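Local coordinates for protein proteolytically activated form of PPO4 Tyrosinase (Agaricus bisporus var. bisporus H97, PDB 4OUA) that oxidises phenols at a pair of copper ions, hydroxylating monophenols to o-diphenols and turning these into reactive o-quinones, the initial step of melanin synthesis, at residues W89-V94 / N284-L289; S95-I100 / I277-H282; C79-V84 / S245-H250; Q128-T133 / Y349-F354. One frame throughout, in Å; residues are numbered along the deposited sequence.

Interaction 1: residues W89-V94 / N284-L289; sequences WHRVYV and NVDRHL. With CU1 (copper (I) ion), chain C.
Asp286 OD2 is gripped by three groups: Arg91 across the contact, through a weak bond from NH2 at 3.4 Å, and the hydroxyls of Tyr349 and Tyr351, both hydrogen-bonded to it. The stronger half of the salt bridge uses the other oxygen. Arg91 NE reaches Asp286 OD1 at 2.8 Å with an N-H...O angle of 162°, on the syn side of the carboxylate and close to the guanidinium plane. Yet the two flat groups are turned 58° against each other and the side chains cross at about a right angle, consistent with one straight bond beside a weak one instead of a flat two-pronged pair. A bend at chi3 (-71°) in the otherwise extended Arg91 chain turns the guanidinium toward Asp286 and Leu289. There Leu289 CD2 sits over the middle of one guanidinium face, 3.7 Å from Arg91 CZ, while Arg91 NH1 bonds to the carbonyl of Leu341. Helices 86-109 and 277-295 come close here, with Arg91 CA and Asp286 CA 5.9 Å apart. One residue before the arginine, His90 NE2 binds a copper ion at 2.1 Å, a site shared with His56, His81 and a water. Since both charged groups are buried, the salt bridge and the two tyrosine hydroxyls probably hold Asp286 in its ionised form and balance the charge of Arg91 within the interface between the two helices.

Interaction 2: residues S95-I100 / I277-H282; sequences SIYEQI and IFWLHH. With CU1 (copper (I) ion), chain D.
Tyr97 and Trp279 lie almost flat on one another in a face-to-face stack: the phenol ring and the five-membered indole ring have centroids 3.5 Å apart and planes only 10° from parallel. The overlap runs the length of the tyrosine. Tyr97 CE1 lies over the Trp279 NE1-CE2 bond, the hydroxyl end reaches CD1, and Tyr97 CB makes a CH-pi contact with the six-membered ring, 3.9 Å from its centroid and 26° off the normal. Tyr97 leaves helix 86-109 with chi1 at -176°, CG turned away from its own N, and extends toward helix 277-295; both helices belong to the helical core of the type-3 copper fold, whose histidines hold the two metals. Leu35 and Ile38 of helix 25-39 and Phe49 and Leu52 of helix 49-54 also pack on the tyrosine. Behind the indole the layering continues with Phe278, whose CD2 lies 3.8 Å above the opposite face of Trp279. The phenylalanine ring in turn has His282 CD2 over one of its own faces. His282 NE2 binds the second copper ion at 2.0 Å, together with His250 and His254.

Interaction 3: residues C79-V84 / S245-H250; sequences CTHSQV and SLEAVH. With CU1 (copper (I) ion), chain C; CU1 (copper (I) ion), chain D.
Glu247 and His81 approach at about a right angle, the carboxylate plane turned 34° from the imidazole plane, with OE2 of the glutamate at the ring edge. Within His81 the nearest atom is CB, 3.4 Å from Glu247 OE2, so OE2 lies beside the ring, whose NE2 is taken by copper. Glu247 spans the gap with a fully stretched chain, its chi1 of -176° placing CG opposite the backbone N, and presents both oxygens to one N-H: Ser82 N donates to OE1 at 3.1 Å and to OE2 at 3.2 Å, on their syn sides and at nearly equal angles. OE1 also takes a bond from His235 N. Shortening Glu247 to an alanine is likely to leave the N-H groups of Ser82 and His235 without this carboxylate and the loop carrying His81 freer to shift. That ring is already tied down twice, by the thioether link from Cys79 SG to His81 CE1 (1.8 Å) and by NE2 on copper at 2.1 Å. On the glutamate's own helix, His250 NE2 binds the other copper at 2.0 Å, and water 1 bridges the two metals. Ser245 OG caps the start of helix 246-258 by accepting from Ala248 N. Around the contact, Phe86 of helix 86-109 packs against both His81 and Glu247, while Met222 of helix 201-224 and Phe232 of helix 229-233 cover Leu246.

Interaction 4: residues Q128-T133 / Y349-F354; sequences QPYWDT and YSYPDF
Tyr130 meets Tyr351 in the buried part of this contact, with Asp353 buried nearby and partly exposed Pro352 at the margin. The loop after helix 116-125 is thereby packed against the turn and 3-10 segment that follow strand 349-350. The two tyrosine rings form an offset edge-to-face pair, with centroids 6.0 Å apart and planes at 66°. The edge of Tyr351 is the one presented, its CD1 coming to 4.0 Å from Tyr130 CD2. Tyr130 gets there with CG between the backbone N and the carbonyl carbon (chi1 63°), which turns the ring toward segment 349-354; Ser283, Asn284 and Arg287 of helix 277-295 also touch it. At the partly exposed side Pro352 comes from the opposite direction to meet the ring's edge: its CD is 4.1 Å from Tyr130 CE2 and its CG 3.8 Å from Tyr130 OH. A serine in place of Tyr130 would probably open a gap beside Tyr351 and Pro352 and take away the aromatic surface packed against the Arg287 side chain. The touching atoms are mostly carbon, and the polar groups look to other partners: the Tyr351 hydroxyl to Asp286, Asp353 OD2 to Arg287 and His372. Asp132 OD2, 5.9 Å from Asp353 OD2, shares Arg287 with it and also pairs with Arg376, so the arginine between the two carboxylates is likely to offset their mutual repulsion.

In the fold
Interactions 1 and 2 are successive contacts of the same two helices, 86-109 and 277-295, with centres about 9 Å apart; the loop closed by interaction 2 is nested inside that of interaction 1. Interaction 3 crosses both along the chain and joins the loop before helix 86-109 to helix 246-258, about 11 Å from interaction 1. These three carry four copper-binding histidines and share the bridging water, so the dinuclear site is assembled from distant parts of one domain. Interaction 4, centred about 10 Å from interaction 1 and 19 Å from interaction 3, crosses all three along the chain and joins loop 128-133 to the late segment 349-354, both also touching helix 277-295.

Interaction 1: residues W89-V94 / N284-L289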
# COMPACT_ATOMS: atom_id res chain seq x y z
N TRP A 89 -3.84 9.45 4.98
CA TRP A 89 -2.88 8.80 5.87
C TRP A 89 -2.17 7.66 5.16
O TRP A 89 -0.98 7.42 5.39
CB TRP A 89 -3.56 8.29 7.14
CG TRP A 89 -2.59 7.67 8.11
CD1 TRP A 89 -1.97 8.28 9.16
CD2 TRP A 89 -2.12 6.31 8.10
NE1 TRP A 89 -1.15 7.40 9.81
CE2 TRP A 89 -1.22 6.18 9.19
CE3 TRP A 89 -2.37 5.20 7.30
CZ2 TRP A 89 -0.58 4.98 9.48
CZ3 TRP A 89 -1.73 4.01 7.59
CH2 TRP A 89 -0.85 3.91 8.67
N HIS A 90 -2.90 6.95 4.31
CA HIS A 90 -2.34 5.80 3.61
C HIS A 90 -1.51 6.23 2.40
O HIS A 90 -0.59 5.52 1.99
CB HIS A 90 -3.45 4.84 3.18
CG HIS A 90 -4.06 4.08 4.32
ND1 HIS A 90 -4.91 4.66 5.24
CD2 HIS A 90 -3.92 2.79 4.71
CE1 HIS A 90 -5.28 3.76 6.13
NE2 HIS A 90 -4.69 2.62 5.84
N ARG A 91 -1.82 7.40 1.85
CA ARG A 91 -1.05 7.94 0.74
C ARG A 91 0.40 8.18 1.15
O ARG A 91 1.33 7.83 0.43
CB ARG A 91 -1.67 9.25 0.24
CG ARG A 91 -0.70 10.12 -0.55
CD ARG A 91 -1.43 11.07 -1.47
NE ARG A 91 -2.04 10.37 -2.60
CZ ARG A 91 -2.78 10.95 -3.53
NH1 ARG A 91 -3.01 12.25 -3.48
NH2 ARG A 91 -3.30 10.23 -4.52
N VAL A 92 0.58 8.77 2.33
CA VAL A 92 1.91 9.07 2.84
C VAL A 92 2.52 7.82 3.49
O VAL A 92 3.73 7.75 3.70
CB VAL A 92 1.87 10.23 3.85
CG1 VAL A 92 0.98 9.88 5.03
CG2 VAL A 92 3.27 10.60 4.31
N TYR A 93 1.67 6.84 3.80
CA TYR A 93 2.13 5.57 4.35
C TYR A 93 2.91 4.79 3.30
O TYR A 93 3.98 4.25 3.59
CB TYR A 93 0.95 4.74 4.86
CG TYR A 93 1.36 3.49 5.61
CD1 TYR A 93 2.61 3.38 6.19
CD2 TYR A 93 0.48 2.42 5.74
CE1 TYR A 93 2.99 2.24 6.88
CE2 TYR A 93 0.84 1.28 6.43
CZ TYR A 93 2.10 1.19 7.00
OH TYR A 93 2.46 0.05 7.68
N VAL A 94 2.37 4.72 2.09
CA VAL A 94 3.05 4.06 0.99
C VAL A 94 4.31 4.85 0.61
O VAL A 94 5.27 4.28 0.09
CB VAL A 94 2.14 3.92 -0.24
CG1 VAL A 94 2.86 3.19 -1.37
CG2 VAL A 94 0.85 3.20 0.13
N ASN A 284 -2.45 0.75 -5.27
CA ASN A 284 -3.58 0.84 -6.19
C ASN A 284 -4.73 1.61 -5.56
O ASN A 284 -5.48 2.31 -6.25
CB ASN A 284 -4.04 -0.55 -6.61
CG ASN A 284 -5.15 -0.52 -7.63
OD1 ASN A 284 -4.94 -0.13 -8.78
ND2 ASN A 284 -6.35 -0.93 -7.22
N VAL A 285 -4.88 1.48 -4.25
CA VAL A 285 -5.86 2.26 -3.51
C VAL A 285 -5.54 3.74 -3.64
O VAL A 285 -6.43 4.58 -3.72
CB VAL A 285 -5.90 1.87 -2.02
CG1 VAL A 285 -6.72 2.88 -1.22
CG2 VAL A 285 -6.45 0.46 -1.85
N ASP A 286 -4.25 4.04 -3.68
CA ASP A 286 -3.79 5.42 -3.84
C ASP A 286 -4.03 5.89 -5.27
O ASP A 286 -4.28 7.07 -5.50
CB ASP A 286 -2.32 5.54 -3.47
CG ASP A 286 -1.85 6.98 -3.43
OD1 ASP A 286 -1.99 7.62 -2.36
OD2 ASP A 286 -1.34 7.47 -4.46
N ARG A 287 -3.95 4.96 -6.22
CA ARG A 287 -4.19 5.28 -7.62
C ARG A 287 -5.65 5.65 -7.83
O ARG A 287 -5.97 6.51 -8.65
CB ARG A 287 -3.80 4.11 -8.52
CG ARG A 287 -3.86 4.44 -10.01
CD ARG A 287 -3.40 3.27 -10.86
NE ARG A 287 -4.41 2.22 -10.92
CZ ARG A 287 -5.22 2.03 -11.95
NH1 ARG A 287 -5.14 2.81 -13.02
NH2 ARG A 287 -6.12 1.05 -11.92
N HIS A 288 -6.53 4.99 -7.08
CA HIS A 288 -7.95 5.30 -7.12
C HIS A 288 -8.19 6.73 -6.67
O HIS A 288 -8.98 7.46 -7.26
CB HIS A 288 -8.74 4.32 -6.23
CG HIS A 288 -8.82 2.93 -6.79
ND1 HIS A 288 -9.29 1.87 -6.05
CD2 HIS A 288 -8.49 2.44 -8.00
CE1 HIS A 288 -9.25 0.77 -6.79
NE2 HIS A 288 -8.77 1.09 -7.98
N LEU A 289 -7.48 7.13 -5.62
CA LEU A 289 -7.57 8.49 -5.10
C LEU A 289 -7.12 9.49 -6.16
O LEU A 289 -7.74 10.55 -6.32
CB LEU A 289 -6.73 8.63 -3.83
CG LEU A 289 -6.80 9.98 -3.12
CD1 LEU A 289 -8.24 10.30 -2.75
CD2 LEU A 289 -5.91 9.97 -1.89
CU CU1 C . -4.84 0.89 6.98
O HOH W 1 -5.98 -1.03 6.07

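Interaction 2: residues S95-I100 / I277-H282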
# COMPACT_ATOMS: atom_id res chain seq x y z
N SER A 95 4.29 6.15 0.88
CA SER A 95 5.40 7.02 0.52
C SER A 95 6.66 6.71 1.32
O SER A 95 7.76 6.69 0.77
CB SER A 95 5.01 8.48 0.71
OG SER A 95 3.89 8.81 -0.09
N ILE A 96 6.50 6.48 2.62
CA ILE A 96 7.63 6.15 3.46
C ILE A 96 8.17 4.77 3.09
O ILE A 96 9.38 4.55 3.08
CB ILE A 96 7.27 6.19 4.96
CG1 ILE A 96 8.53 5.98 5.81
CG2 ILE A 96 6.22 5.14 5.29
CD1 ILE A 96 9.61 7.00 5.55
N TYR A 97 7.25 3.86 2.78
CA TYR A 97 7.62 2.52 2.36
C TYR A 97 8.39 2.55 1.05
O TYR A 97 9.48 1.99 0.94
CB TYR A 97 6.39 1.63 2.21
CG TYR A 97 6.70 0.20 1.87
CD1 TYR A 97 7.02 -0.72 2.87
CD2 TYR A 97 6.68 -0.25 0.56
CE1 TYR A 97 7.31 -2.04 2.57
CE2 TYR A 97 6.97 -1.56 0.24
CZ TYR A 97 7.28 -2.45 1.25
OH TYR A 97 7.57 -3.76 0.94
N GLU A 98 7.81 3.22 0.06
CA GLU A 98 8.44 3.39 -1.24
C GLU A 98 9.80 4.08 -1.10
O GLU A 98 10.75 3.74 -1.81
CB GLU A 98 7.53 4.21 -2.17
CG GLU A 98 8.09 4.42 -3.56
CD GLU A 98 7.20 5.31 -4.41
OE1 GLU A 98 6.80 6.39 -3.92
OE2 GLU A 98 6.90 4.93 -5.56
N GLN A 99 9.88 5.04 -0.19
CA GLN A 99 11.12 5.74 0.09
C GLN A 99 12.19 4.79 0.63
O GLN A 99 13.26 4.65 0.04
CB GLN A 99 10.88 6.88 1.09
CG GLN A 99 12.14 7.54 1.61
CD GLN A 99 11.86 8.52 2.74
OE1 GLN A 99 10.80 9.13 2.79
NE2 GLN A 99 12.81 8.66 3.65
N ILE A 100 11.88 4.14 1.74
CA ILE A 100 12.79 3.19 2.36
C ILE A 100 13.14 2.05 1.42
O ILE A 100 14.28 1.59 1.38
CB ILE A 100 12.20 2.61 3.66
CG1 ILE A 100 12.05 3.70 4.71
CG2 ILE A 100 13.08 1.48 4.18
CD1 ILE A 100 13.35 4.41 5.05
N ILE A 277 1.92 -8.25 0.06
CA ILE A 277 0.94 -7.87 -0.96
C ILE A 277 0.13 -6.66 -0.51
O ILE A 277 -0.61 -6.07 -1.29
CB ILE A 277 -0.01 -9.04 -1.29
CG1 ILE A 277 -0.65 -8.83 -2.67
CG2 ILE A 277 -1.07 -9.19 -0.22
CD1 ILE A 277 -1.58 -9.94 -3.08
N PHE A 278 0.26 -6.31 0.77
CA PHE A 278 -0.44 -5.18 1.35
C PHE A 278 -0.09 -3.87 0.64
O PHE A 278 -0.93 -2.99 0.49
CB PHE A 278 -0.13 -5.07 2.84
CG PHE A 278 -0.63 -3.81 3.49
CD1 PHE A 278 -1.89 -3.77 4.07
CD2 PHE A 278 0.16 -2.68 3.55
CE1 PHE A 278 -2.35 -2.62 4.68
CE2 PHE A 278 -0.29 -1.52 4.15
CZ PHE A 278 -1.55 -1.49 4.72
N TRP A 279 1.16 -3.77 0.20
CA TRP A 279 1.67 -2.54 -0.40
C TRP A 279 1.26 -2.38 -1.86
O TRP A 279 1.05 -1.27 -2.33
CB TRP A 279 3.19 -2.49 -0.26
CG TRP A 279 3.65 -2.66 1.15
CD1 TRP A 279 4.16 -3.79 1.72
CD2 TRP A 279 3.62 -1.66 2.19
NE1 TRP A 279 4.46 -3.56 3.05
CE2 TRP A 279 4.13 -2.26 3.36
CE3 TRP A 279 3.21 -0.33 2.24
CZ2 TRP A 279 4.25 -1.57 4.56
CZ3 TRP A 279 3.32 0.36 3.43
CH2 TRP A 279 3.84 -0.26 4.58
N LEU A 280 1.14 -3.52 -2.54
CA LEU A 280 0.68 -3.50 -3.93
C LEU A 280 -0.79 -3.10 -3.98
O LEU A 280 -1.24 -2.45 -4.93
CB LEU A 280 0.89 -4.87 -4.59
CG LEU A 280 2.33 -5.22 -4.96
CD1 LEU A 280 3.15 -5.50 -3.72
CD2 LEU A 280 2.37 -6.40 -5.92
N HIS A 281 -1.52 -3.50 -2.89
CA HIS A 281 -2.92 -3.15 -2.74
C HIS A 281 -3.10 -1.65 -2.56
O HIS A 281 -3.78 -1.00 -3.35
CB HIS A 281 -3.53 -3.89 -1.54
CG HIS A 281 -4.98 -3.59 -1.32
ND1 HIS A 281 -5.58 -3.64 -0.08
CD2 HIS A 281 -5.96 -3.25 -2.20
CE1 HIS A 281 -6.86 -3.34 -0.20
NE2 HIS A 281 -7.12 -3.09 -1.47
N HIS A 282 -2.48 -1.11 -1.52
CA HIS A 282 -2.67 0.29 -1.16
C HIS A 282 -1.94 1.25 -2.09
O HIS A 282 -2.16 2.46 -2.03
CB HIS A 282 -2.24 0.51 0.29
CG HIS A 282 -3.25 0.05 1.29
ND1 HIS A 282 -4.16 0.90 1.88
CD2 HIS A 282 -3.50 -1.18 1.80
CE1 HIS A 282 -4.92 0.22 2.71
NE2 HIS A 282 -4.55 -1.05 2.68
CU CU1 D . -5.88 -1.79 3.93
O HOH W 1 -5.98 -1.03 6.07

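Interaction 3: residues C79-V84 / S245-H250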
# COMPACT_ATOMS: atom_id res chain seq x y z
N CYS A 79 -2.60 3.39 11.65
CA CYS A 79 -3.49 3.51 10.49
C CYS A 79 -4.84 4.09 10.87
O CYS A 79 -5.42 3.75 11.90
CB CYS A 79 -3.68 2.15 9.81
SG CYS A 79 -4.61 0.93 10.77
N THR A 80 -5.34 4.97 10.02
CA THR A 80 -6.62 5.63 10.23
C THR A 80 -7.72 4.92 9.44
O THR A 80 -7.68 4.89 8.21
CB THR A 80 -6.57 7.11 9.83
OG1 THR A 80 -6.22 7.21 8.45
CG2 THR A 80 -5.53 7.84 10.67
N HIS A 81 -8.69 4.37 10.15
CA HIS A 81 -9.76 3.61 9.52
C HIS A 81 -11.12 4.07 10.02
O HIS A 81 -11.26 4.43 11.19
CB HIS A 81 -9.57 2.11 9.77
CG HIS A 81 -8.20 1.61 9.41
ND1 HIS A 81 -7.26 1.28 10.36
CD2 HIS A 81 -7.62 1.39 8.21
CE1 HIS A 81 -6.15 0.88 9.76
NE2 HIS A 81 -6.34 0.94 8.45
N SER A 82 -12.11 4.07 9.13
CA SER A 82 -13.46 4.50 9.47
C SER A 82 -13.52 6.00 9.76
O SER A 82 -14.44 6.48 10.43
CB SER A 82 -14.00 3.71 10.66
OG SER A 82 -13.91 2.32 10.42
N GLN A 83 -12.53 6.74 9.27
CA GLN A 83 -12.47 8.18 9.50
C GLN A 83 -12.04 8.93 8.23
O GLN A 83 -11.55 8.33 7.28
CB GLN A 83 -11.51 8.49 10.64
CG GLN A 83 -10.22 7.69 10.61
CD GLN A 83 -9.11 8.35 11.39
OE1 GLN A 83 -8.86 9.54 11.24
NE2 GLN A 83 -8.44 7.57 12.24
N VAL A 84 -12.23 10.25 8.25
CA VAL A 84 -12.00 11.08 7.07
C VAL A 84 -10.55 11.09 6.59
O VAL A 84 -10.27 11.47 5.45
CB VAL A 84 -12.42 12.54 7.34
CG1 VAL A 84 -13.93 12.65 7.43
CG2 VAL A 84 -11.76 13.07 8.60
N SER A 245 -17.57 3.89 -0.49
CA SER A 245 -16.38 4.66 -0.14
C SER A 245 -15.11 4.01 -0.67
O SER A 245 -15.10 2.83 -1.01
CB SER A 245 -16.27 4.84 1.37
OG SER A 245 -16.10 3.59 2.02
N LEU A 246 -14.04 4.80 -0.73
CA LEU A 246 -12.73 4.30 -1.14
C LEU A 246 -12.28 3.16 -0.23
O LEU A 246 -11.60 2.24 -0.66
CB LEU A 246 -11.69 5.43 -1.12
CG LEU A 246 -10.25 5.10 -1.52
CD1 LEU A 246 -10.12 4.95 -3.03
CD2 LEU A 246 -9.29 6.15 -1.00
N GLU A 247 -12.69 3.23 1.04
CA GLU A 247 -12.26 2.26 2.03
C GLU A 247 -13.12 0.99 1.99
O GLU A 247 -12.60 -0.11 2.15
CB GLU A 247 -12.31 2.87 3.43
CG GLU A 247 -11.79 1.95 4.52
CD GLU A 247 -11.88 2.56 5.91
OE1 GLU A 247 -12.63 3.55 6.07
OE2 GLU A 247 -11.21 2.06 6.83
N ALA A 248 -14.42 1.17 1.79
CA ALA A 248 -15.35 0.05 1.73
C ALA A 248 -14.95 -0.93 0.62
O ALA A 248 -14.86 -2.13 0.84
CB ALA A 248 -16.76 0.54 1.51
N VAL A 249 -14.70 -0.38 -0.57
CA VAL A 249 -14.24 -1.18 -1.70
C VAL A 249 -12.86 -1.77 -1.41
O VAL A 249 -12.51 -2.84 -1.90
CB VAL A 249 -14.17 -0.33 -2.99
CG1 VAL A 249 -13.65 -1.16 -4.15
CG2 VAL A 249 -15.54 0.26 -3.31
N HIS A 250 -12.08 -1.00 -0.58
CA HIS A 250 -10.73 -1.40 -0.18
C HIS A 250 -10.74 -2.58 0.78
O HIS A 250 -9.80 -3.38 0.81
CB HIS A 250 -10.01 -0.20 0.44
CG HIS A 250 -9.04 -0.57 1.52
ND1 HIS A 250 -9.37 -0.59 2.85
CD2 HIS A 250 -7.73 -0.93 1.45
CE1 HIS A 250 -8.32 -0.95 3.56
NE2 HIS A 250 -7.31 -1.17 2.74
CU CU1 C . -4.84 0.89 6.98
CU CU1 D . -5.88 -1.79 3.93
O HOH W 1 -5.98 -1.03 6.07

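Interaction 4: residues Q128-T133 / Y349-F354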
# COMPACT_ATOMS: atom_id res chain seq x y z
N GLN A 128 6.75 2.03 -6.12
CA GLN A 128 5.89 0.93 -5.70
C GLN A 128 4.80 0.64 -6.72
O GLN A 128 3.90 1.46 -6.94
CB GLN A 128 5.26 1.24 -4.33
CG GLN A 128 4.29 0.17 -3.85
CD GLN A 128 4.94 -1.20 -3.71
OE1 GLN A 128 4.41 -2.20 -4.20
NE2 GLN A 128 6.08 -1.25 -3.04
N PRO A 129 4.86 -0.54 -7.36
CA PRO A 129 3.86 -0.97 -8.34
C PRO A 129 2.49 -1.15 -7.70
O PRO A 129 2.40 -1.39 -6.49
CB PRO A 129 4.41 -2.30 -8.85
CG PRO A 129 5.26 -2.80 -7.73
CD PRO A 129 5.88 -1.58 -7.12
N TYR A 130 1.42 -1.05 -8.49
CA TYR A 130 0.07 -1.18 -7.95
C TYR A 130 -0.64 -2.40 -8.51
O TYR A 130 -0.38 -2.83 -9.64
CB TYR A 130 -0.75 0.08 -8.24
CG TYR A 130 -0.98 0.37 -9.71
CD1 TYR A 130 -2.01 -0.25 -10.40
CD2 TYR A 130 -0.17 1.26 -10.40
CE1 TYR A 130 -2.23 0.01 -11.74
CE2 TYR A 130 -0.38 1.52 -11.74
CZ TYR A 130 -1.41 0.90 -12.41
OH TYR A 130 -1.62 1.16 -13.74
N TRP A 131 -1.52 -2.96 -7.70
CA TRP A 131 -2.29 -4.15 -8.07
C TRP A 131 -3.70 -3.75 -8.52
O TRP A 131 -4.59 -3.52 -7.70
CB TRP A 131 -2.36 -5.10 -6.87
CG TRP A 131 -3.16 -6.35 -7.09
CD1 TRP A 131 -3.52 -6.91 -8.28
CD2 TRP A 131 -3.70 -7.19 -6.06
NE1 TRP A 131 -4.26 -8.05 -8.06
CE2 TRP A 131 -4.38 -8.24 -6.71
CE3 TRP A 131 -3.68 -7.16 -4.67
CZ2 TRP A 131 -5.04 -9.25 -6.00
CZ3 TRP A 131 -4.33 -8.16 -3.97
CH2 TRP A 131 -5.00 -9.19 -4.64
N ASP A 132 -3.88 -3.65 -9.83
CA ASP A 132 -5.16 -3.21 -10.40
C ASP A 132 -6.25 -4.26 -10.17
O ASP A 132 -6.62 -5.00 -11.09
CB ASP A 132 -5.00 -2.93 -11.89
CG ASP A 132 -6.07 -2.00 -12.43
OD1 ASP A 132 -7.17 -1.92 -11.82
OD2 ASP A 132 -5.82 -1.34 -13.46
N THR A 133 -6.77 -4.30 -8.95
CA THR A 133 -7.75 -5.31 -8.56
C THR A 133 -9.08 -5.16 -9.30
O THR A 133 -9.81 -6.13 -9.47
CB THR A 133 -8.01 -5.26 -7.04
OG1 THR A 133 -8.62 -4.01 -6.70
CG2 THR A 133 -6.71 -5.41 -6.27
N TYR A 349 6.11 10.89 -7.30
CA TYR A 349 5.48 9.76 -7.96
C TYR A 349 4.21 10.17 -8.70
O TYR A 349 3.71 11.28 -8.55
CB TYR A 349 5.17 8.65 -6.95
CG TYR A 349 3.95 8.88 -6.09
CD1 TYR A 349 2.71 8.38 -6.46
CD2 TYR A 349 4.04 9.58 -4.90
CE1 TYR A 349 1.59 8.59 -5.68
CE2 TYR A 349 2.93 9.79 -4.10
CZ TYR A 349 1.71 9.29 -4.50
OH TYR A 349 0.60 9.50 -3.71
N SER A 350 3.70 9.24 -9.50
CA SER A 350 2.48 9.46 -10.27
C SER A 350 2.04 8.15 -10.91
O SER A 350 2.68 7.12 -10.71
CB SER A 350 2.69 10.54 -11.34
OG SER A 350 1.51 10.72 -12.11
N TYR A 351 0.96 8.19 -11.68
CA TYR A 351 0.44 6.98 -12.31
C TYR A 351 0.36 7.14 -13.82
O TYR A 351 0.09 8.23 -14.32
CB TYR A 351 -0.92 6.62 -11.72
CG TYR A 351 -0.87 6.40 -10.23
CD1 TYR A 351 -0.55 5.16 -9.70
CD2 TYR A 351 -1.13 7.43 -9.34
CE1 TYR A 351 -0.49 4.95 -8.34
CE2 TYR A 351 -1.08 7.24 -7.98
CZ TYR A 351 -0.76 5.99 -7.48
OH TYR A 351 -0.71 5.79 -6.12
N PRO A 352 0.59 6.04 -14.55
CA PRO A 352 0.62 6.03 -16.02
C PRO A 352 -0.72 6.36 -16.66
O PRO A 352 -0.79 6.57 -17.87
CB PRO A 352 1.05 4.59 -16.34
CG PRO A 352 0.66 3.80 -15.15
CD PRO A 352 0.84 4.71 -13.98
N ASP A 353 -1.78 6.40 -15.85
CA ASP A 353 -3.11 6.73 -16.34
C ASP A 353 -3.18 8.17 -16.85
O ASP A 353 -4.08 8.52 -17.62
CB ASP A 353 -4.15 6.53 -15.24
CG ASP A 353 -4.07 5.15 -14.60
OD1 ASP A 353 -3.28 4.99 -13.65
OD2 ASP A 353 -4.79 4.24 -15.05
N PHE A 354 -2.22 8.99 -16.43
CA PHE A 354 -2.24 10.41 -16.75
C PHE A 354 -1.20 10.81 -17.80
O PHE A 354 -1.07 12.00 -18.11
CB PHE A 354 -2.00 11.24 -15.48
CG PHE A 354 -3.00 10.97 -14.39
CD1 PHE A 354 -4.24 11.59 -14.41
CD2 PHE A 354 -2.69 10.12 -13.34
CE1 PHE A 354 -5.16 11.35 -13.41
CE2 PHE A 354 -3.61 9.88 -12.34
CZ PHE A 354 -4.85 10.50 -12.37